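Local atomic coordinates of Endonuclease/exonuclease/phosphatase domain-containing protein (Enterococcus faecalis, PDB entry 3L1W), a protein that is of unassigned function but belongs to the endonuclease/exonuclease/phosphatase family and may act as a 3'-5' RNA exonuclease. Residues Tyr6-Val10 and Arg23-Val27; Cys28-Asn32 and Leu52-Phe58. All coordinates share one frame; numbering follows the deposited sequence.

Both contacts use helix 20-34, interaction 1 through its first half and interaction 2 through the turns that follow, and their centres lie about 10 Å apart. Interaction 1 ties the helix to the end of strand 2-7 in the same beta-alpha-beta unit and is mostly buried; an arginine supplies its polar part by holding two backbone carbonyls. Interaction 2 packs the helix against the end of helix 46-55: its apolar side is buried, while Tyr55 and Thr57 lie at the surface, and a neutral asparagine amide does the polar work. The two meet where Tyr6 OH packs on Leu30 CD1, 3.8 Å away.

Interaction 1 of 2, residues Tyr6-Val10 and Arg23-Val27; sequences YNVRV and RKEAV
A buried helix-to-strand contact, part polar and part apolar, joins the end of strand 2-7 and the loop after it to helix 20-34, with Arg23 reaching the loop backbone and Val27 packing one helical turn on. The guanidinium of Arg23 uses two nitrogens on successive carbonyls: NH1 donates to Val8 O at 2.8 Å (N-H...O 159°) and NH2 to Arg9 O at 2.9 Å. Both oxygens lie near the guanidinium plane, but Arg23 NH2 stands above the carbonyl plane of Arg9. A bend at chi3 (-70°) turns the group toward the loop. Water 1 links Arg23 NH2 to Val10 O, and Arg23 NH1 also donates to Pro239 O, so one long, multidentate side chain serves several backbone acceptors. Arg9 CG lies over one face of that guanidinium, 3.5 Å from Arg23 NH2, while Arg9's own guanidinium turns off to a salt bridge with Asp15. Val27 CG1 meets Val8 CG1 at 3.8 Å and approaches Tyr6 CE2 obliquely; compact branched valines suit this close packing, and Val8 CG1 also sits over one face of the Tyr6 ring, toward its rim. Asn7 OD1 accepts from Arg9 N at 3.0 Å, closing an Asx turn. Asn7 and Glu43, on the two parallel strands of this beta-alpha-beta unit, meet Asp166 from farther along the chain, consistent with the metal-site region of the DNase I-like fold.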
ATOM      1  N   TYR A   6      -8.397   4.139 -11.199  1.00 12.09           N
ATOM      2  CA  TYR A   6      -7.275   3.424 -11.806  1.00 11.97           C
ATOM      3  C   TYR A   6      -7.568   3.202 -13.280  1.00 13.58           C
ATOM      4  O   TYR A   6      -8.515   2.484 -13.640  1.00 13.78           O
ATOM      5  CB  TYR A   6      -7.100   2.083 -11.086  1.00 13.05           C
ATOM      6  CG  TYR A   6      -5.816   1.313 -11.351  1.00 12.77           C
ATOM      7  CD1 TYR A   6      -4.696   1.922 -11.921  1.00 13.66           C
ATOM      8  CD2 TYR A   6      -5.720  -0.033 -10.997  1.00 14.69           C
ATOM      9  CE1 TYR A   6      -3.522   1.204 -12.129  1.00 14.34           C
ATOM     10  CE2 TYR A   6      -4.558  -0.749 -11.199  1.00 13.83           C
ATOM     11  CZ  TYR A   6      -3.464  -0.136 -11.767  1.00 13.69           C
ATOM     12  OH  TYR A   6      -2.315  -0.884 -11.967  1.00 15.31           O
ATOM     13  N   ASN A   7      -6.782   3.852 -14.130  1.00 13.12           N
ATOM     14  CA  ASN A   7      -6.820   3.591 -15.553  1.00 12.29           C
ATOM     15  C   ASN A   7      -5.906   2.401 -15.782  1.00 15.64           C
ATOM     16  O   ASN A   7      -4.685   2.509 -15.590  1.00 15.23           O
ATOM     17  CB  ASN A   7      -6.335   4.825 -16.325  1.00 15.66           C
ATOM     18  CG  ASN A   7      -6.335   4.617 -17.829  1.00 14.99           C
ATOM     19  OD1 ASN A   7      -6.045   3.531 -18.321  1.00 14.76           O
ATOM     20  ND2 ASN A   7      -6.655   5.669 -18.571  1.00 16.08           N
ATOM     21  N   VAL A   8      -6.500   1.267 -16.173  1.00 14.33           N
ATOM     22  CA  VAL A   8      -5.762   0.006 -16.200  1.00 14.66           C
ATOM     23  C   VAL A   8      -5.121  -0.324 -17.532  1.00 15.79           C
ATOM     24  O   VAL A   8      -4.533  -1.402 -17.670  1.00 17.04           O
ATOM     25  CB  VAL A   8      -6.628  -1.191 -15.716  1.00 14.57           C
ATOM     26  CG1 VAL A   8      -7.092  -0.963 -14.276  1.00 14.63           C
ATOM     27  CG2 VAL A   8      -7.810  -1.440 -16.666  1.00 15.74           C
ATOM     28  N   ARG A   9      -5.216   0.615 -18.483  1.00 14.53           N
ATOM     29  CA  ARG A   9      -4.671   0.480 -19.848  1.00 16.91           C
ATOM     30  C   ARG A   9      -5.431  -0.524 -20.720  1.00 20.09           C
ATOM     31  O   ARG A   9      -5.481  -1.728 -20.433  1.00 17.38           O
ATOM     32  CB  ARG A   9      -3.162   0.183 -19.826  1.00 15.20           C
ATOM     33  CG  ARG A   9      -2.553  -0.155 -21.196  1.00 16.24           C
ATOM     34  CD  ARG A   9      -2.503   1.031 -22.153  1.00 16.43           C
ATOM     35  NE  ARG A   9      -1.654   0.698 -23.303  1.00 19.35           N
ATOM     36  CZ  ARG A   9      -1.429   1.501 -24.336  1.00 22.64           C
ATOM     37  NH1 ARG A   9      -1.991   2.700 -24.382  1.00 26.51           N
ATOM     38  NH2 ARG A   9      -0.632   1.098 -25.329  1.00 22.28           N
ATOM     39  N   VAL A  10      -6.016  -0.014 -21.794  1.00 15.17           N
ATOM     40  CA  VAL A  10      -6.846  -0.827 -22.672  1.00 15.25           C
ATOM     41  C   VAL A  10      -6.015  -1.990 -23.226  1.00 19.55           C
ATOM     42  O   VAL A  10      -4.821  -1.845 -23.479  1.00 20.37           O
ATOM     43  CB  VAL A  10      -7.438   0.029 -23.823  1.00 19.35           C
ATOM     44  CG1 VAL A  10      -6.352   0.438 -24.811  1.00 22.32           C
ATOM     45  CG2 VAL A  10      -8.560  -0.713 -24.534  1.00 22.73           C
ATOM     46  N   ARG A  23      -0.643  -8.687 -17.891  1.00 21.95           N
ATOM     47  CA  ARG A  23      -0.751  -7.727 -16.790  1.00 18.63           C
ATOM     48  C   ARG A  23      -1.933  -8.007 -15.864  1.00 18.64           C
ATOM     49  O   ARG A  23      -2.000  -7.473 -14.756  1.00 18.80           O
ATOM     50  CB  ARG A  23      -0.925  -6.300 -17.350  1.00 19.52           C
ATOM     51  CG  ARG A  23       0.199  -5.843 -18.241  1.00 23.22           C
ATOM     52  CD  ARG A  23       0.031  -4.387 -18.669  1.00 17.78           C
ATOM     53  NE  ARG A  23      -1.076  -4.185 -19.611  1.00 18.47           N
ATOM     54  CZ  ARG A  23      -2.229  -3.600 -19.304  1.00 17.27           C
ATOM     55  NH1 ARG A  23      -2.445  -3.145 -18.077  1.00 17.53           N
ATOM     56  NH2 ARG A  23      -3.170  -3.457 -20.232  1.00 16.54           N
ATOM     57  N   LYS A  24      -2.887  -8.802 -16.330  1.00 19.82           N
ATOM     58  CA  LYS A  24      -4.154  -8.953 -15.620  1.00 18.31           C
ATOM     59  C   LYS A  24      -3.992  -9.408 -14.168  1.00 16.35           C
ATOM     60  O   LYS A  24      -4.646  -8.874 -13.275  1.00 16.63           O
ATOM     61  CB  LYS A  24      -5.100  -9.898 -16.377  1.00 24.28           C
ATOM     62  CG  LYS A  24      -4.505 -11.250 -16.695  1.00 36.37           C
ATOM     63  CD  LYS A  24      -5.450 -12.095 -17.550  1.00 45.66           C
ATOM     64  CE  LYS A  24      -4.746 -13.343 -18.090  1.00 46.14           C
ATOM     65  NZ  LYS A  24      -5.620 -14.143 -18.995  1.00 48.47           N
ATOM     66  N   GLU A  25      -3.130 -10.394 -13.927  1.00 18.41           N
ATOM     67  CA  GLU A  25      -2.954 -10.880 -12.556  1.00 20.56           C
ATOM     68  C   GLU A  25      -2.438  -9.767 -11.650  1.00 20.11           C
ATOM     69  O   GLU A  25      -2.939  -9.572 -10.541  1.00 19.31           O
ATOM     70  CB  GLU A  25      -2.015 -12.093 -12.515  1.00 25.55           C
ATOM     71  CG  GLU A  25      -2.589 -13.333 -13.175  1.00 47.07           C
ATOM     72  CD  GLU A  25      -2.907 -14.436 -12.178  1.00 63.43           C
ATOM     73  OE1 GLU A  25      -1.966 -15.143 -11.749  1.00 63.59           O
ATOM     74  OE2 GLU A  25      -4.098 -14.597 -11.830  1.00 67.51           O
ATOM     75  N   ALA A  26      -1.445  -9.023 -12.130  1.00 15.72           N
ATOM     76  CA  ALA A  26      -0.851  -7.957 -11.340  1.00 14.99           C
ATOM     77  C   ALA A  26      -1.861  -6.850 -11.066  1.00 16.24           C
ATOM     78  O   ALA A  26      -1.940  -6.336  -9.952  1.00 17.68           O
ATOM     79  CB  ALA A  26       0.387  -7.398 -12.038  1.00 18.50           C
ATOM     80  N   VAL A  27      -2.632  -6.473 -12.085  1.00 15.42           N
ATOM     81  CA  VAL A  27      -3.655  -5.452 -11.897  1.00 14.76           C
ATOM     82  C   VAL A  27      -4.725  -5.911 -10.903  1.00 14.02           C
ATOM     83  O   VAL A  27      -5.097  -5.176  -9.990  1.00 14.31           O
ATOM     84  CB  VAL A  27      -4.305  -5.056 -13.249  1.00 13.36           C
ATOM     85  CG1 VAL A  27      -5.584  -4.232 -13.029  1.00 15.66           C
ATOM     86  CG2 VAL A  27      -3.304  -4.304 -14.105  1.00 16.25           C
TER
HETATM   87  O   HOH W   1      -2.701  -3.641 -23.074  1.00 21.29           O

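Interaction 2 of 2, residues Cys28-Asn32 and Leu52-Phe58; sequences CQLIN and LKAYTTF
Asn32 OD1 accepts from Thr57 N at 2.9 Å, and the other end of the same amide, Asn32 ND2, donates to Tyr55 O at 3.0 Å, so that one side chain of helix 20-34 reads the backbone just past the end of helix 46-55. Neither bond is straight (144° and 141° at the hydrogen), and Tyr55 O is tilted from the amide plane, yet the pair would restrict rotation of the group. Asparagine suits this place because one short amide offers both an acceptor and a donor to a backbone N-H and a C=O two residues apart. Water 2 adds a bridge from Asn32 O to Thr57 OG1.

Leu52 O, near the end of helix 46-55, accepts two bonds from one residue: Thr56 OG1 donates at 2.8 Å and Thr56 N at 3.1 Å, from opposite faces of the carbonyl plane. The hydroxyl sits between the backbone N and carbonyl carbon (chi1 80°), where it can donate back to the last turn and also accept from Phe58 N at 3.2 Å, forming an ST turn. Threonine suits this place because its other branch, CG2, faces helix 20-34 and lies 3.8 Å from Cys28 SG.

Beside this polar patch the packing is apolar. Ile31 divides its branches: CG2 reaches Phe58 CE1 at 3.5 Å, approaching the ring obliquely, while CD1 touches Leu52 CD2, the two side chains crossing at about a right angle. The small Cys28 lets the backbones come close, its SG touching Leu52 CD2 and Tyr55 CB. Leu77 of strand 73-78 touches both Ile31 and Phe58. The chemistry implies that side-chain-to-backbone bonds probably help to set how the chain leaves helix 46-55, while Ile31 and Leu52, with Phe58 from the loop, pack the helices onto the sheet.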
ATOM      1  N   CYS A  28      -5.221  -7.130 -11.080  1.00 14.36           N
ATOM      2  CA  CYS A  28      -6.284  -7.618 -10.207  1.00 13.27           C
ATOM      3  C   CYS A  28      -5.805  -7.847  -8.772  1.00 12.68           C
ATOM      4  O   CYS A  28      -6.544  -7.604  -7.815  1.00 14.55           O
ATOM      5  CB  CYS A  28      -6.910  -8.888 -10.779  1.00 16.56           C
ATOM      6  SG  CYS A  28      -7.867  -8.575 -12.288  1.00 18.81           S
ATOM      7  N   GLN A  29      -4.571  -8.320  -8.618  1.00 16.16           N
ATOM      8  CA  GLN A  29      -4.020  -8.528  -7.282  1.00 16.31           C
ATOM      9  C   GLN A  29      -3.800  -7.200  -6.571  1.00 16.08           C
ATOM     10  O   GLN A  29      -3.963  -7.103  -5.356  1.00 15.24           O
ATOM     11  CB  GLN A  29      -2.717  -9.329  -7.358  1.00 16.03           C
ATOM     12  CG  GLN A  29      -2.969 -10.801  -7.641  1.00 21.87           C
ATOM     13  CD  GLN A  29      -1.719 -11.521  -8.063  1.00 33.46           C
ATOM     14  OE1 GLN A  29      -0.619 -10.981  -7.959  1.00 41.43           O
ATOM     15  NE2 GLN A  29      -1.876 -12.747  -8.558  1.00 34.17           N
ATOM     16  N   LEU A  30      -3.430  -6.172  -7.327  1.00 13.27           N
ATOM     17  CA  LEU A  30      -3.258  -4.852  -6.740  1.00 10.77           C
ATOM     18  C   LEU A  30      -4.589  -4.374  -6.177  1.00 13.67           C
ATOM     19  O   LEU A  30      -4.665  -3.922  -5.033  1.00 15.34           O
ATOM     20  CB  LEU A  30      -2.716  -3.871  -7.786  1.00 11.64           C
ATOM     21  CG  LEU A  30      -2.388  -2.435  -7.347  1.00 14.96           C
ATOM     22  CD1 LEU A  30      -1.444  -1.797  -8.358  1.00 17.23           C
ATOM     23  CD2 LEU A  30      -3.641  -1.563  -7.177  1.00 14.91           C
ATOM     24  N   ILE A  31      -5.636  -4.476  -6.993  1.00 13.93           N
ATOM     25  CA  ILE A  31      -6.979  -4.099  -6.569  1.00 13.98           C
ATOM     26  C   ILE A  31      -7.402  -4.888  -5.326  1.00 13.75           C
ATOM     27  O   ILE A  31      -7.894  -4.311  -4.352  1.00 14.26           O
ATOM     28  CB  ILE A  31      -7.982  -4.279  -7.737  1.00 13.72           C
ATOM     29  CG1 ILE A  31      -7.648  -3.278  -8.849  1.00 16.77           C
ATOM     30  CG2 ILE A  31      -9.422  -4.125  -7.242  1.00 15.31           C
ATOM     31  CD1 ILE A  31      -8.310  -3.578 -10.199  1.00 16.84           C
ATOM     32  N   ASN A  32      -7.189  -6.199  -5.331  1.00 12.31           N
ATOM     33  CA  ASN A  32      -7.605  -6.996  -4.172  1.00 14.68           C
ATOM     34  C   ASN A  32      -6.869  -6.617  -2.898  1.00 15.72           C
ATOM     35  O   ASN A  32      -7.460  -6.604  -1.813  1.00 16.03           O
ATOM     36  CB  ASN A  32      -7.408  -8.483  -4.430  1.00 16.51           C
ATOM     37  CG  ASN A  32      -8.426  -9.038  -5.399  1.00 17.83           C
ATOM     38  OD1 ASN A  32      -9.458  -8.418  -5.663  1.00 18.91           O
ATOM     39  ND2 ASN A  32      -8.144 -10.219  -5.927  1.00 22.29           N
ATOM     40  N   LEU A  52     -11.845  -8.604 -14.486  1.00 16.16           N
ATOM     41  CA  LEU A  52     -12.053  -7.915 -13.213  1.00 15.93           C
ATOM     42  C   LEU A  52     -13.076  -8.649 -12.355  1.00 16.51           C
ATOM     43  O   LEU A  52     -12.883  -8.797 -11.151  1.00 16.58           O
ATOM     44  CB  LEU A  52     -12.494  -6.469 -13.426  1.00 15.96           C
ATOM     45  CG  LEU A  52     -11.417  -5.542 -13.988  1.00 16.48           C
ATOM     46  CD1 LEU A  52     -12.001  -4.164 -14.297  1.00 20.95           C
ATOM     47  CD2 LEU A  52     -10.254  -5.430 -13.024  1.00 15.95           C
ATOM     48  N   LYS A  53     -14.179  -9.076 -12.964  1.00 16.64           N
ATOM     49  CA  LYS A  53     -15.178  -9.845 -12.232  1.00 17.28           C
ATOM     50  C   LYS A  53     -14.632 -11.179 -11.730  1.00 16.59           C
ATOM     51  O   LYS A  53     -14.950 -11.607 -10.624  1.00 19.36           O
ATOM     52  CB  LYS A  53     -16.429 -10.086 -13.088  1.00 18.51           C
ATOM     53  CG  LYS A  53     -17.190  -8.814 -13.453  1.00 22.74           C
ATOM     54  CD  LYS A  53     -18.382  -9.140 -14.353  1.00 26.04           C
ATOM     55  CE  LYS A  53     -19.130  -7.882 -14.750  1.00 32.99           C
ATOM     56  NZ  LYS A  53     -20.186  -8.149 -15.779  1.00 41.96           N
ATOM     57  N   ALA A  54     -13.819 -11.841 -12.546  1.00 16.07           N
ATOM     58  CA  ALA A  54     -13.353 -13.181 -12.207  1.00 15.32           C
ATOM     59  C   ALA A  54     -12.239 -13.168 -11.163  1.00 15.25           C
ATOM     60  O   ALA A  54     -12.193 -14.031 -10.279  1.00 15.37           O
ATOM     61  CB  ALA A  54     -12.885 -13.900 -13.460  1.00 16.31           C
ATOM     62  N   TYR A  55     -11.354 -12.179 -11.262  1.00 14.79           N
ATOM     63  CA  TYR A  55     -10.113 -12.193 -10.485  1.00 15.47           C
ATOM     64  C   TYR A  55      -9.995 -11.138  -9.391  1.00 14.37           C
ATOM     65  O   TYR A  55      -9.004 -11.115  -8.671  1.00 18.78           O
ATOM     66  CB  TYR A  55      -8.899 -12.122 -11.424  1.00 15.31           C
ATOM     67  CG  TYR A  55      -8.798 -13.334 -12.313  1.00 16.35           C
ATOM     68  CD1 TYR A  55      -8.350 -14.542 -11.814  1.00 20.00           C
ATOM     69  CD2 TYR A  55      -9.157 -13.268 -13.653  1.00 21.43           C
ATOM     70  CE1 TYR A  55      -8.260 -15.659 -12.621  1.00 23.56           C
ATOM     71  CE2 TYR A  55      -9.068 -14.382 -14.473  1.00 21.73           C
ATOM     72  CZ  TYR A  55      -8.621 -15.574 -13.945  1.00 29.43           C
ATOM     73  OH  TYR A  55      -8.538 -16.694 -14.740  1.00 30.33           O
ATOM     74  N   THR A  56     -10.985 -10.262  -9.263  1.00 16.57           N
ATOM     75  CA  THR A  56     -11.044  -9.409  -8.082  1.00 18.09           C
ATOM     76  C   THR A  56     -12.216  -9.829  -7.211  1.00 15.42           C
ATOM     77  O   THR A  56     -13.101 -10.592  -7.633  1.00 16.07           O
ATOM     78  CB  THR A  56     -11.170  -7.883  -8.391  1.00 17.58           C
ATOM     79  OG1 THR A  56     -12.534  -7.569  -8.705  1.00 15.35           O
ATOM     80  CG2 THR A  56     -10.253  -7.458  -9.543  1.00 17.96           C
ATOM     81  N   THR A  57     -12.219  -9.305  -5.994  1.00 13.95           N
ATOM     82  CA  THR A  57     -13.245  -9.620  -5.013  1.00 14.01           C
ATOM     83  C   THR A  57     -14.450  -8.682  -5.131  1.00 16.66           C
ATOM     84  O   THR A  57     -15.411  -8.816  -4.379  1.00 17.40           O
ATOM     85  CB  THR A  57     -12.665  -9.480  -3.603  1.00 18.84           C
ATOM     86  OG1 THR A  57     -12.138  -8.158  -3.445  1.00 18.58           O
ATOM     87  CG2 THR A  57     -11.521 -10.483  -3.411  1.00 18.47           C
ATOM     88  N   PHE A  58     -14.411  -7.763  -6.091  1.00 14.97           N
ATOM     89  CA  PHE A  58     -15.406  -6.685  -6.166  1.00 13.93           C
ATOM     90  C   PHE A  58     -16.635  -6.960  -7.029  1.00 14.53           C
ATOM     91  O   PHE A  58     -16.579  -7.706  -8.002  1.00 16.67           O
ATOM     92  CB  PHE A  58     -14.752  -5.409  -6.708  1.00 14.10           C
ATOM     93  CG  PHE A  58     -13.831  -4.746  -5.742  1.00 13.90           C
ATOM     94  CD1 PHE A  58     -12.546  -5.213  -5.565  1.00 17.53           C
ATOM     95  CD2 PHE A  58     -14.249  -3.646  -5.012  1.00 19.00           C
ATOM     96  CE1 PHE A  58     -11.681  -4.595  -4.659  1.00 17.05           C
ATOM     97  CE2 PHE A  58     -13.398  -3.019  -4.109  1.00 16.13           C
ATOM     98  CZ  PHE A  58     -12.109  -3.500  -3.925  1.00 16.97           C
TER
HETATM   99  O   HOH W   2     -10.090  -7.565  -1.714  1.00 26.11           O